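Carbohydrate deacetylase Agd3 (PDB 6NWZ) removes acetyl groups from the N-acetylated sugars of the exopolysaccharide galactosaminogalactan, probably by zinc-dependent hydrolysis, a step required for Aspergillus fumigatus biofilm formation. Local coordinates at residues N307-Q312 with Q366-L371; W360-T365 with L414-L419; A470-F475 with L602-R607; G485-P490 with E596-F601. All coordinates share one frame; numbering follows the deposited sequence.

Contact 1: N307-Q312 with Q366-L371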
loop_
_atom_site.group_PDB
_atom_site.type_symbol
_atom_site.label_atom_id
_atom_site.label_comp_id
_atom_site.label_asym_id
_atom_site.label_seq_id
_atom_site.Cartn_x
_atom_site.Cartn_y
_atom_site.Cartn_z
ATOM N N ASN A 307 -17.568 -23.476 -11.028
ATOM C CA ASN A 307 -18.691 -24.344 -10.686
ATOM C C ASN A 307 -19.979 -23.547 -10.514
ATOM O O ASN A 307 -21.070 -24.072 -10.767
ATOM C CB ASN A 307 -18.375 -25.142 -9.419
ATOM C CG ASN A 307 -19.400 -26.230 -9.139
ATOM O OD1 ASN A 307 -19.527 -27.193 -9.898
ATOM N ND2 ASN A 307 -20.125 -26.092 -8.033
ATOM N N GLY A 308 -19.876 -22.283 -10.098
ATOM C CA GLY A 308 -21.054 -21.437 -10.038
ATOM C C GLY A 308 -21.673 -21.196 -11.400
ATOM O O GLY A 308 -22.878 -20.938 -11.506
ATOM N N ASN A 309 -20.863 -21.270 -12.458
ATOM C CA ASN A 309 -21.399 -21.156 -13.809
ATOM C C ASN A 309 -22.155 -22.417 -14.209
ATOM O O ASN A 309 -23.233 -22.339 -14.808
ATOM C CB ASN A 309 -20.265 -20.863 -14.792
ATOM C CG ASN A 309 -20.703 -20.960 -16.238
ATOM O OD1 ASN A 309 -20.162 -21.749 -17.009
ATOM N ND2 ASN A 309 -21.692 -20.159 -16.611
ATOM N N ILE A 310 -21.615 -23.590 -13.873
ATOM C CA ILE A 310 -22.287 -24.834 -14.232
ATOM C C ILE A 310 -23.573 -24.998 -13.434
ATOM O O ILE A 310 -24.592 -25.459 -13.962
ATOM C CB ILE A 310 -21.340 -26.032 -14.034
ATOM C CG1 ILE A 310 -20.008 -25.795 -14.754
ATOM C CG2 ILE A 310 -21.997 -27.316 -14.526
ATOM C CD1 ILE A 310 -20.130 -25.678 -16.258
ATOM N N GLU A 311 -23.553 -24.624 -12.150
ATOM C CA GLU A 311 -24.740 -24.805 -11.318
ATOM C C GLU A 311 -25.875 -23.894 -11.770
ATOM O O GLU A 311 -27.045 -24.296 -11.754
ATOM C CB GLU A 311 -24.400 -24.557 -9.848
ATOM C CG GLU A 311 -23.466 -25.595 -9.250
ATOM C CD GLU A 311 -23.496 -25.609 -7.732
ATOM O OE1 GLU A 311 -23.668 -26.703 -7.150
ATOM O OE2 GLU A 311 -23.355 -24.527 -7.126
ATOM N N GLN A 312 -25.551 -22.669 -12.184
ATOM C CA GLN A 312 -26.582 -21.771 -12.692
ATOM C C GLN A 312 -27.198 -22.308 -13.979
ATOM O O GLN A 312 -28.424 -22.310 -14.130
ATOM C CB GLN A 312 -26.000 -20.374 -12.907
ATOM C CG GLN A 312 -26.952 -19.405 -13.583
ATOM C CD GLN A 312 -28.229 -19.179 -12.790
ATOM O OE1 GLN A 312 -28.200 -18.630 -11.688
ATOM N NE2 GLN A 312 -29.360 -19.603 -13.350
ATOM N N GLN A 366 -22.933 -21.599 -21.794
ATOM C CA GLN A 366 -23.615 -20.469 -22.412
ATOM C C GLN A 366 -25.033 -20.253 -21.886
ATOM O O GLN A 366 -25.597 -19.179 -22.120
ATOM C CB GLN A 366 -23.655 -20.648 -23.932
ATOM C CG GLN A 366 -22.290 -20.682 -24.600
ATOM C CD GLN A 366 -21.594 -19.337 -24.588
ATOM O OE1 GLN A 366 -22.233 -18.295 -24.447
ATOM N NE2 GLN A 366 -20.274 -19.352 -24.738
ATOM N N LEU A 367 -25.625 -21.232 -21.191
ATOM C CA LEU A 367 -26.966 -21.047 -20.640
ATOM C C LEU A 367 -27.010 -20.033 -19.502
ATOM O O LEU A 367 -28.109 -19.650 -19.083
ATOM C CB LEU A 367 -27.532 -22.382 -20.154
ATOM C CG LEU A 367 -27.742 -23.460 -21.217
ATOM C CD1 LEU A 367 -28.401 -24.691 -20.614
ATOM C CD2 LEU A 367 -28.568 -22.911 -22.366
ATOM N N ASP A 368 -25.857 -19.597 -18.995
ATOM C CA ASP A 368 -25.772 -18.598 -17.935
ATOM C C ASP A 368 -25.647 -17.214 -18.567
ATOM O O ASP A 368 -24.659 -16.929 -19.255
ATOM C CB ASP A 368 -24.569 -18.894 -17.038
ATOM C CG ASP A 368 -24.575 -18.106 -15.734
ATOM O OD1 ASP A 368 -25.127 -16.984 -15.686
ATOM O OD2 ASP A 368 -24.018 -18.624 -14.743
ATOM N N ASP A 369 -26.643 -16.353 -18.329
ATOM C CA ASP A 369 -26.598 -14.994 -18.869
ATOM C C ASP A 369 -25.363 -14.246 -18.382
ATOM O O ASP A 369 -24.781 -13.440 -19.119
ATOM C CB ASP A 369 -27.865 -14.229 -18.485
ATOM C CG ASP A 369 -29.121 -14.828 -19.093
ATOM O OD1 ASP A 369 -29.078 -15.992 -19.544
ATOM O OD2 ASP A 369 -30.156 -14.128 -19.126
ATOM N N LEU A 370 -24.950 -14.499 -17.139
ATOM C CA LEU A 370 -23.768 -13.840 -16.604
ATOM C C LEU A 370 -22.501 -14.303 -17.313
ATOM O O LEU A 370 -21.567 -13.510 -17.487
ATOM C CB LEU A 370 -23.673 -14.095 -15.100
ATOM C CG LEU A 370 -22.494 -13.464 -14.365
ATOM C CD1 LEU A 370 -22.488 -11.963 -14.590
ATOM C CD2 LEU A 370 -22.553 -13.799 -12.883
ATOM N N LEU A 371 -22.452 -15.567 -17.738
ATOM C CA LEU A 371 -21.276 -16.052 -18.453
ATOM C C LEU A 371 -21.176 -15.429 -19.837
ATOM O O LEU A 371 -20.106 -14.953 -20.237
ATOM C CB LEU A 371 -21.301 -17.571 -18.575
ATOM C CG LEU A 371 -19.987 -17.996 -19.236
ATOM C CD1 LEU A 371 -19.021 -18.541 -18.198
ATOM C CD2 LEU A 371 -20.210 -18.975 -20.367
#
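Asn309 and Asp368 meet side chain to side chain where helix 306-313 lies beside the start of helix 369-375. With CG anti to the backbone N (chi1 170°), Asn309 sends its amide across the gap, and ND2 gives a weak hydrogen bond to Asp368 OD2 (3.4 Å). A second weak one goes to Thr365 O. The amide and carboxylate planes are only 19° apart. Leu371 packs beside the same amide, its CD1 3.5 Å from Asn309 CG. Asn309 OD1 accepts a hydrogen bond from the indole NE1 of Trp413, which identifies it as the oxygen and so sets the flip. Gln312 uses its aliphatic part: CB lies 3.2 Å from Asp368 OD2 and CG, anti to the backbone N, rests against the same carboxylate before the chain bends at chi2. Asp368 itself divides its oxygens. OD1 caps the helix by accepting from Leu370 N (2.9 Å), which approaches on the anti side, 34° out of the carboxylate plane, while OD2 makes a salt bridge with Arg272 that probably helps keep the group ionised. Around this pairing, within the deacetylase domain, Leu371 also packs on Trp413 and Val417 of helix 400-417 and on Thr365 of helix 362-366, joining these helices.

Contact 2: W360-T365 with L414-L419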
loop_
_atom_site.group_PDB
_atom_site.type_symbol
_atom_site.label_atom_id
_atom_site.label_comp_id
_atom_site.label_asym_id
_atom_site.label_seq_id
_atom_site.Cartn_x
_atom_site.Cartn_y
_atom_site.Cartn_z
ATOM N N TRP A 360 -17.660 -30.459 -19.276
ATOM C CA TRP A 360 -18.914 -29.780 -19.564
ATOM C C TRP A 360 -18.854 -29.097 -20.924
ATOM O O TRP A 360 -17.791 -28.670 -21.385
ATOM C CB TRP A 360 -19.247 -28.764 -18.469
ATOM C CG TRP A 360 -19.759 -29.406 -17.211
ATOM C CD1 TRP A 360 -21.040 -29.809 -16.960
ATOM C CD2 TRP A 360 -19.001 -29.725 -16.035
ATOM N NE1 TRP A 360 -21.126 -30.357 -15.702
ATOM C CE2 TRP A 360 -19.889 -30.317 -15.114
ATOM C CE3 TRP A 360 -17.659 -29.568 -15.673
ATOM C CZ2 TRP A 360 -19.479 -30.750 -13.853
ATOM C CZ3 TRP A 360 -17.253 -29.998 -14.419
ATOM C CH2 TRP A 360 -18.161 -30.583 -13.526
ATOM N N THR A 361 -20.015 -29.004 -21.565
ATOM C CA THR A 361 -20.122 -28.451 -22.905
ATOM C C THR A 361 -20.014 -26.932 -22.886
ATOM O O THR A 361 -20.372 -26.273 -21.906
ATOM C CB THR A 361 -21.456 -28.854 -23.533
ATOM O OG1 THR A 361 -21.665 -30.255 -23.329
ATOM C CG2 THR A 361 -21.467 -28.559 -25.028
ATOM N N VAL A 362 -19.502 -26.379 -23.988
ATOM C CA VAL A 362 -19.584 -24.936 -24.195
ATOM C C VAL A 362 -21.037 -24.484 -24.170
ATOM O O VAL A 362 -21.377 -23.475 -23.540
ATOM C CB VAL A 362 -18.889 -24.541 -25.511
ATOM C CG1 VAL A 362 -19.246 -23.115 -25.888
ATOM C CG2 VAL A 362 -17.385 -24.684 -25.376
ATOM N N ALA A 363 -21.920 -25.233 -24.840
ATOM C CA ALA A 363 -23.342 -24.900 -24.833
ATOM C C ALA A 363 -23.918 -24.920 -23.424
ATOM O O ALA A 363 -24.813 -24.129 -23.109
ATOM C CB ALA A 363 -24.114 -25.864 -25.732
ATOM N N CYS A 364 -23.424 -25.817 -22.567
ATOM C CA CYS A 364 -23.825 -25.800 -21.163
ATOM C C CYS A 364 -23.491 -24.463 -20.513
ATOM O O CYS A 364 -24.357 -23.822 -19.906
ATOM C CB CYS A 364 -23.142 -26.935 -20.402
ATOM S SG CYS A 364 -23.103 -26.661 -18.612
ATOM N N THR A 365 -22.233 -24.028 -20.626
ATOM C CA THR A 365 -21.811 -22.793 -19.973
ATOM C C THR A 365 -22.566 -21.583 -20.510
ATOM O O THR A 365 -22.830 -20.637 -19.761
ATOM C CB THR A 365 -20.302 -22.591 -20.141
ATOM O OG1 THR A 365 -19.995 -22.368 -21.522
ATOM C CG2 THR A 365 -19.538 -23.812 -19.647
ATOM N N LEU A 414 -11.705 -21.832 -17.282
ATOM C CA LEU A 414 -11.224 -20.535 -17.752
ATOM C C LEU A 414 -10.717 -20.610 -19.186
ATOM O O LEU A 414 -10.798 -19.622 -19.923
ATOM C CB LEU A 414 -10.118 -20.015 -16.833
ATOM C CG LEU A 414 -10.545 -19.460 -15.475
ATOM C CD1 LEU A 414 -9.338 -19.246 -14.570
ATOM C CD2 LEU A 414 -11.305 -18.163 -15.664
ATOM N N LYS A 415 -10.189 -21.764 -19.594
ATOM C CA LYS A 415 -9.683 -21.915 -20.952
ATOM C C LYS A 415 -10.820 -22.139 -21.942
ATOM O O LYS A 415 -10.858 -21.507 -23.004
ATOM C CB LYS A 415 -8.674 -23.065 -21.009
ATOM C CG LYS A 415 -8.173 -23.403 -22.411
ATOM C CD LYS A 415 -7.077 -24.462 -22.368
ATOM C CE LYS A 415 -6.877 -25.119 -23.727
ATOM N NZ LYS A 415 -6.579 -24.124 -24.790
ATOM N N GLN A 416 -11.757 -23.033 -21.607
ATOM C CA GLN A 416 -12.881 -23.302 -22.502
ATOM C C GLN A 416 -13.740 -22.062 -22.689
ATOM O O GLN A 416 -14.175 -21.756 -23.805
ATOM C CB GLN A 416 -13.735 -24.451 -21.954
ATOM C CG GLN A 416 -15.085 -24.599 -22.656
ATOM C CD GLN A 416 -15.984 -25.654 -22.031
ATOM O OE1 GLN A 416 -16.458 -25.498 -20.905
ATOM N NE2 GLN A 416 -16.235 -26.729 -22.770
ATOM N N VAL A 417 -13.989 -21.334 -21.604
ATOM C CA VAL A 417 -14.871 -20.180 -21.660
ATOM C C VAL A 417 -14.176 -18.959 -22.260
ATOM O O VAL A 417 -14.854 -18.028 -22.714
ATOM C CB VAL A 417 -15.427 -19.965 -20.241
ATOM C CG1 VAL A 417 -15.315 -18.526 -19.789
ATOM C CG2 VAL A 417 -16.860 -20.468 -20.177
ATOM N N GLY A 418 -12.843 -18.963 -22.321
ATOM C CA GLY A 418 -12.086 -17.924 -22.987
ATOM C C GLY A 418 -11.545 -16.831 -22.090
ATOM O O GLY A 418 -10.865 -15.923 -22.589
ATOM N N LEU A 419 -11.818 -16.889 -20.785
ATOM C CA LEU A 419 -11.380 -15.820 -19.897
ATOM C C LEU A 419 -9.861 -15.737 -19.810
ATOM O O LEU A 419 -9.315 -14.648 -19.602
ATOM C CB LEU A 419 -11.990 -16.013 -18.509
ATOM C CG LEU A 419 -13.491 -15.727 -18.436
ATOM C CD1 LEU A 419 -14.061 -16.069 -17.065
ATOM C CD2 LEU A 419 -13.761 -14.271 -18.794
#
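Gln416 holds CG anti to its own backbone N (chi1 167°) and stays extended at the next bond, so its amide travels straight from the last turn of helix 400-417 to Trp360 and Val362. Here, in the deacetylase domain, the C-terminal turn of helix 400-417 packs on the N-terminal end of helix 362-366 and is tied by a side-chain-to-backbone bond to the residues leading into it. Gln416 NE2 donates to Trp360 O at 2.8 Å. The bond is close to straight, 167° at the hydrogen, and the acceptor lies in the amide plane. The other end of the amide is held as well, since Gln416 OE1 bonds to the hydroxyl of Tyr358, and the two partners together fix the rotation of the group. Alongside it Val362 places CG2 3.6 Å from Gln416 CG, an apolar flank to the stem of the glutamine. Thr365 brings its methyl CG2 to 3.7 Å from Gln416 OE1. The same short helix is tied by the disulfide from Cys364 to Cys323. Thr365 OG1 donates back to Val362 O at 2.7 Å, and the same hydroxyl oxygen lies 3.9 Å from the methyl CG2 of Val417.

Contact 3: A470-F475 with L602-R607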
loop_
_atom_site.group_PDB
_atom_site.type_symbol
_atom_site.label_atom_id
_atom_site.label_comp_id
_atom_site.label_asym_id
_atom_site.label_seq_id
_atom_site.Cartn_x
_atom_site.Cartn_y
_atom_site.Cartn_z
ATOM N N ALA A 470 7.401 -4.974 6.031
ATOM C CA ALA A 470 6.025 -4.923 5.551
ATOM C C ALA A 470 5.959 -4.896 4.030
ATOM O O ALA A 470 4.962 -5.332 3.441
ATOM C CB ALA A 470 5.319 -3.703 6.133
ATOM N N MET A 471 7.005 -4.390 3.381
ATOM C CA MET A 471 7.042 -4.288 1.929
ATOM C C MET A 471 7.302 -5.624 1.247
ATOM O O MET A 471 7.344 -5.668 0.014
ATOM C CB MET A 471 8.111 -3.273 1.507
ATOM C CG MET A 471 7.949 -1.897 2.142
ATOM S SD MET A 471 6.527 -0.959 1.538
ATOM C CE MET A 471 6.067 -0.066 3.019
ATOM N N TRP A 472 7.467 -6.712 2.016
ATOM C CA TRP A 472 7.798 -8.022 1.476
ATOM C C TRP A 472 6.613 -8.976 1.581
ATOM O O TRP A 472 5.787 -8.861 2.492
ATOM C CB TRP A 472 8.993 -8.647 2.206
ATOM C CG TRP A 472 10.263 -7.865 2.101
ATOM C CD1 TRP A 472 10.510 -6.798 1.287
ATOM C CD2 TRP A 472 11.465 -8.087 2.846
ATOM N NE1 TRP A 472 11.793 -6.343 1.479
ATOM C CE2 TRP A 472 12.400 -7.117 2.430
ATOM C CE3 TRP A 472 11.841 -9.011 3.824
ATOM C CZ2 TRP A 472 13.685 -7.049 2.957
ATOM C CZ3 TRP A 472 13.117 -8.941 4.346
ATOM C CH2 TRP A 472 14.023 -7.967 3.911
ATOM N N PRO A 473 6.501 -9.929 0.663
ATOM C CA PRO A 473 5.512 -10.993 0.820
ATOM C C PRO A 473 6.016 -12.061 1.780
ATOM O O PRO A 473 7.209 -12.174 2.063
ATOM C CB PRO A 473 5.369 -11.549 -0.599
ATOM C CG PRO A 473 6.736 -11.355 -1.187
ATOM C CD PRO A 473 7.253 -10.058 -0.601
ATOM N N TYR A 474 5.069 -12.842 2.293
ATOM C CA TYR A 474 5.376 -13.976 3.149
ATOM C C TYR A 474 5.631 -15.206 2.286
ATOM O O TYR A 474 4.969 -15.409 1.266
ATOM C CB TYR A 474 4.230 -14.232 4.132
ATOM C CG TYR A 474 4.315 -15.554 4.865
ATOM C CD1 TYR A 474 5.080 -15.686 6.015
ATOM C CD2 TYR A 474 3.622 -16.670 4.407
ATOM C CE1 TYR A 474 5.161 -16.898 6.686
ATOM C CE2 TYR A 474 3.697 -17.885 5.071
ATOM C CZ TYR A 474 4.466 -17.992 6.211
ATOM O OH TYR A 474 4.539 -19.199 6.871
ATOM N N PHE A 475 6.603 -16.016 2.691
ATOM C CA PHE A 475 6.963 -17.230 1.967
ATOM C C PHE A 475 6.662 -18.434 2.847
ATOM O O PHE A 475 7.135 -18.510 3.987
ATOM C CB PHE A 475 8.434 -17.212 1.551
ATOM C CG PHE A 475 8.750 -16.190 0.495
ATOM C CD1 PHE A 475 8.424 -16.425 -0.833
ATOM C CD2 PHE A 475 9.355 -14.988 0.831
ATOM C CE1 PHE A 475 8.705 -15.486 -1.812
ATOM C CE2 PHE A 475 9.640 -14.041 -0.144
ATOM C CZ PHE A 475 9.316 -14.292 -1.468
ATOM N N LEU A 602 7.941 -9.609 -5.325
ATOM C CA LEU A 602 9.141 -10.437 -5.347
ATOM C C LEU A 602 10.374 -9.611 -5.691
ATOM O O LEU A 602 11.422 -9.752 -5.049
ATOM C CB LEU A 602 8.970 -11.582 -6.341
ATOM C CG LEU A 602 10.062 -12.649 -6.305
ATOM C CD1 LEU A 602 10.032 -13.413 -4.990
ATOM C CD2 LEU A 602 9.892 -13.589 -7.474
ATOM N N ALA A 603 10.267 -8.741 -6.698
ATOM C CA ALA A 603 11.404 -7.913 -7.087
ATOM C C ALA A 603 11.798 -6.954 -5.971
ATOM O O ALA A 603 12.991 -6.730 -5.731
ATOM C CB ALA A 603 11.078 -7.146 -8.367
ATOM N N ARG A 604 10.813 -6.370 -5.285
ATOM C CA ARG A 604 11.118 -5.530 -4.130
ATOM C C ARG A 604 11.884 -6.318 -3.079
ATOM O O ARG A 604 12.892 -5.845 -2.540
ATOM C CB ARG A 604 9.832 -4.961 -3.534
ATOM C CG ARG A 604 10.013 -4.336 -2.155
ATOM C CD ARG A 604 10.899 -3.105 -2.228
ATOM N NE ARG A 604 11.487 -2.768 -0.936
ATOM C CZ ARG A 604 11.111 -1.737 -0.185
ATOM N NH1 ARG A 604 10.142 -0.932 -0.593
ATOM N NH2 ARG A 604 11.710 -1.510 0.975
ATOM N N TYR A 605 11.423 -7.533 -2.785
ATOM C CA TYR A 605 12.090 -8.350 -1.779
ATOM C C TYR A 605 13.504 -8.715 -2.211
ATOM O O TYR A 605 14.422 -8.756 -1.384
ATOM C CB TYR A 605 11.265 -9.607 -1.501
ATOM C CG TYR A 605 12.004 -10.658 -0.710
ATOM C CD1 TYR A 605 12.086 -10.586 0.674
ATOM C CD2 TYR A 605 12.622 -11.728 -1.349
ATOM C CE1 TYR A 605 12.765 -11.548 1.400
ATOM C CE2 TYR A 605 13.302 -12.693 -0.631
ATOM C CZ TYR A 605 13.370 -12.599 0.740
ATOM O OH TYR A 605 14.046 -13.561 1.452
ATOM N N GLN A 606 13.705 -8.971 -3.506
ATOM C CA GLN A 606 15.000 -9.459 -3.968
ATOM C C GLN A 606 16.042 -8.348 -4.010
ATOM O O GLN A 606 17.155 -8.516 -3.500
ATOM C CB GLN A 606 14.854 -10.119 -5.336
ATOM C CG GLN A 606 14.226 -11.499 -5.278
ATOM C CD GLN A 606 14.183 -12.172 -6.631
ATOM O OE1 GLN A 606 14.334 -11.522 -7.666
ATOM N NE2 GLN A 606 13.983 -13.483 -6.633
ATOM N N ARG A 607 15.703 -7.200 -4.605
ATOM C CA ARG A 607 16.661 -6.102 -4.672
ATOM C C ARG A 607 17.013 -5.551 -3.296
ATOM O O ARG A 607 18.067 -4.926 -3.145
ATOM C CB ARG A 607 16.130 -4.972 -5.558
ATOM C CG ARG A 607 14.913 -4.258 -5.012
ATOM C CD ARG A 607 14.585 -3.036 -5.853
ATOM N NE ARG A 607 13.333 -2.416 -5.436
ATOM C CZ ARG A 607 12.148 -2.716 -5.958
ATOM N NH1 ARG A 607 12.060 -3.625 -6.918
ATOM N NH2 ARG A 607 11.055 -2.111 -5.520
#
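Trp472 and Arg604 converge on a single oxygen: Asp608 OD2 accepts a hydrogen bond from the indole NE1 of Trp472 and forms a salt bridge with NE of Arg604. The shared carboxylate, probably ionised, helps to orient both the indole and the guanidinium. Over one face of that guanidinium lies Met471, whose CG is 3.6 Å from Arg604 NH1, while Arg604 NH2 bonds to the backbone O of Asn45 on helix 34-47. The rest is an aromatic cluster of Trp472, Tyr605 and Phe475. Tyr605, its CG anti to the backbone N (chi1 167°), turns its edge onto the face of Trp472 in a T-shaped pair, the planes at 90° and the centroid of the six-membered indole ring 4.9 Å from that of Tyr605. Tyr605 CA adds a CH-pi contact, 4.0 Å from the centroid of the five-membered indole ring. Phe475 points an edge at a face of Tyr605, with 5.2 Å between the ring centroids and the planes at 57°. Leu602 closes the far end, its CD1 3.7 Å from Phe475 CZ near the plane of the ring. Strand 474-475 and the loop before it are thus held to the last turns of helix 594-607 in two ways: a polar link from Trp472 NE1 to Asp608, whose carboxylate the Arg604 bridge probably holds in place, and edge-to-face aromatic contacts that depend on how the rings are turned.

Contact 4: G485-P490 with E596-F601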
loop_
_atom_site.group_PDB
_atom_site.type_symbol
_atom_site.label_atom_id
_atom_site.label_comp_id
_atom_site.label_asym_id
_atom_site.label_seq_id
_atom_site.Cartn_x
_atom_site.Cartn_y
_atom_site.Cartn_z
ATOM N N GLY A 485 7.847 -22.466 -0.363
ATOM C CA GLY A 485 8.085 -21.808 -1.634
ATOM C C GLY A 485 6.925 -20.988 -2.156
ATOM O O GLY A 485 7.126 -20.160 -3.054
ATOM N N MET A 486 5.717 -21.188 -1.638
ATOM C CA MET A 486 4.571 -20.437 -2.131
ATOM C C MET A 486 4.625 -19.003 -1.615
ATOM O O MET A 486 4.858 -18.770 -0.425
ATOM C CB MET A 486 3.266 -21.105 -1.703
ATOM C CG MET A 486 2.053 -20.674 -2.519
ATOM S SD MET A 486 2.035 -21.360 -4.190
ATOM C CE MET A 486 1.989 -23.114 -3.836
ATOM N N GLN A 487 4.408 -18.045 -2.514
ATOM C CA GLN A 487 4.487 -16.628 -2.176
ATOM C C GLN A 487 3.098 -16.116 -1.807
ATOM O O GLN A 487 2.177 -16.149 -2.631
ATOM C CB GLN A 487 5.070 -15.826 -3.339
ATOM C CG GLN A 487 5.280 -14.349 -3.035
ATOM C CD GLN A 487 5.781 -13.562 -4.235
ATOM O OE1 GLN A 487 6.437 -14.107 -5.122
ATOM N NE2 GLN A 487 5.466 -12.272 -4.267
ATOM N N VAL A 488 2.952 -15.643 -0.574
ATOM C CA VAL A 488 1.693 -15.107 -0.072
ATOM C C VAL A 488 1.800 -13.588 -0.071
ATOM O O VAL A 488 2.515 -13.004 0.750
ATOM C CB VAL A 488 1.364 -15.645 1.327
ATOM C CG1 VAL A 488 0.057 -15.043 1.829
ATOM C CG2 VAL A 488 1.282 -17.160 1.302
ATOM N N ASN A 489 1.087 -12.945 -0.993
ATOM C CA ASN A 489 1.092 -11.489 -1.047
ATOM C C ASN A 489 0.010 -10.926 -0.129
ATOM O O ASN A 489 -1.086 -11.488 -0.043
ATOM C CB ASN A 489 0.859 -10.998 -2.473
ATOM C CG ASN A 489 1.834 -11.600 -3.465
ATOM O OD1 ASN A 489 2.993 -11.193 -3.544
ATOM N ND2 ASN A 489 1.364 -12.577 -4.234
ATOM N N PRO A 490 0.296 -9.824 0.557
ATOM C CA PRO A 490 -0.677 -9.268 1.504
ATOM C C PRO A 490 -1.900 -8.688 0.806
ATOM O O PRO A 490 -1.871 -8.321 -0.371
ATOM C CB PRO A 490 0.118 -8.174 2.225
ATOM C CG PRO A 490 1.210 -7.807 1.266
ATOM C CD PRO A 490 1.564 -9.074 0.550
ATOM N N GLU A 596 1.139 -9.359 -11.948
ATOM C CA GLU A 596 2.101 -8.261 -11.904
ATOM C C GLU A 596 2.380 -7.834 -10.470
ATOM O O GLU A 596 3.524 -7.526 -10.114
ATOM C CB GLU A 596 1.586 -7.069 -12.713
ATOM C CG GLU A 596 1.565 -7.274 -14.219
ATOM C CD GLU A 596 0.914 -6.117 -14.959
ATOM O OE1 GLU A 596 -0.334 -6.012 -14.934
ATOM O OE2 GLU A 596 1.654 -5.308 -15.559
ATOM N N MET A 597 1.341 -7.797 -9.634
ATOM C CA MET A 597 1.521 -7.375 -8.252
ATOM C C MET A 597 2.429 -8.337 -7.501
ATOM O O MET A 597 3.296 -7.909 -6.729
ATOM C CB MET A 597 0.162 -7.256 -7.567
ATOM C CG MET A 597 0.226 -7.172 -6.058
ATOM S SD MET A 597 0.027 -8.776 -5.262
ATOM C CE MET A 597 -0.938 -8.284 -3.829
ATOM N N SER A 598 2.250 -9.643 -7.720
ATOM C CA SER A 598 3.130 -10.620 -7.088
ATOM C C SER A 598 4.562 -10.485 -7.588
ATOM O O SER A 598 5.509 -10.699 -6.822
ATOM C CB SER A 598 2.610 -12.037 -7.339
ATOM O OG SER A 598 3.451 -12.995 -6.720
ATOM N N GLU A 599 4.739 -10.122 -8.860
ATOM C CA GLU A 599 6.078 -9.938 -9.412
ATOM C C GLU A 599 6.804 -8.783 -8.731
ATOM O O GLU A 599 7.965 -8.920 -8.329
ATOM C CB GLU A 599 5.985 -9.710 -10.924
ATOM C CG GLU A 599 7.281 -9.276 -11.597
ATOM C CD GLU A 599 8.331 -10.367 -11.616
ATOM O OE1 GLU A 599 7.986 -11.535 -11.334
ATOM O OE2 GLU A 599 9.505 -10.056 -11.912
ATOM N N ASN A 600 6.138 -7.633 -8.594
ATOM C CA ASN A 600 6.783 -6.480 -7.970
ATOM C C ASN A 600 7.086 -6.736 -6.497
ATOM O O ASN A 600 8.098 -6.255 -5.976
ATOM C CB ASN A 600 5.913 -5.233 -8.125
ATOM C CG ASN A 600 5.670 -4.869 -9.574
ATOM O OD1 ASN A 600 6.252 -5.463 -10.483
ATOM N ND2 ASN A 600 4.811 -3.878 -9.798
ATOM N N PHE A 601 6.216 -7.477 -5.804
ATOM C CA PHE A 601 6.507 -7.850 -4.424
ATOM C C PHE A 601 7.754 -8.721 -4.345
ATOM O O PHE A 601 8.551 -8.597 -3.407
ATOM C CB PHE A 601 5.311 -8.573 -3.805
ATOM C CG PHE A 601 4.418 -7.685 -2.990
ATOM C CD1 PHE A 601 4.847 -7.178 -1.774
ATOM C CD2 PHE A 601 3.141 -7.371 -3.429
ATOM C CE1 PHE A 601 4.020 -6.363 -1.014
ATOM C CE2 PHE A 601 2.310 -6.560 -2.676
ATOM C CZ PHE A 601 2.750 -6.054 -1.467
#
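Gln487 and Ser598 make the main polar bond here, from NE2 of the glutamine to the helix carbonyl Ser598 O at 3.0 Å, with 154° at the hydrogen. The reach comes from a fully extended Gln487 chain with CG anti to the backbone N (chi1 -176°). Two residues on, on the same face of the strand, Asn489 ND2 makes a weak hydrogen bond to Ser598 OG (3.3 Å). The two amides are also coupled to each other by a weak bond from Gln487 NE2 to Asn489 OD1. Beside this polar patch Met597, bent at chi2 and chi3, brings CE to 3.5 Å from Asn489 CB. Pro490 sits over a face of Phe601 as a CH-pi contact, its CD 4.1 Å from the ring centroid. Further out, Cys455 O accepts a hydrogen bond from Asn489 ND2, the stronger partner of that amide, and so positions it for the serine. Segment 596-601 of helix 594-607 crosses strand 487-489 at 106°, the axes 9.3 Å apart at closest, packing on one face of the deacetylase-domain sheet. There strand 487-492 pairs parallel with strands 454-456 and 542-546, and antiparallel with the short strand 474-475.

In the fold
The four contacts form two touching pairs within the deacetylase domain. Contacts 1 and 2, with centres 9 Å apart, interlock through Leu371, which meets both Thr365 and Val417. Contacts 3 and 4, with centres 7 Å apart, share helix 594-607 and neighbouring strands, joined by a probable hydrogen bond from Val488 N to Tyr474 O (2.7 Å). Centres of different pairs are 29 to 38 Å apart. Both pairs lie near ligands of bound zinc ions: the side chain of His392 is about 8 Å from Gly308 in contact 1, and that of His534 about 9 Å from Met471 and 10 Å from Pro490. A zinc ion itself is about 12 Å from Gly308 and 11 Å from Pro490.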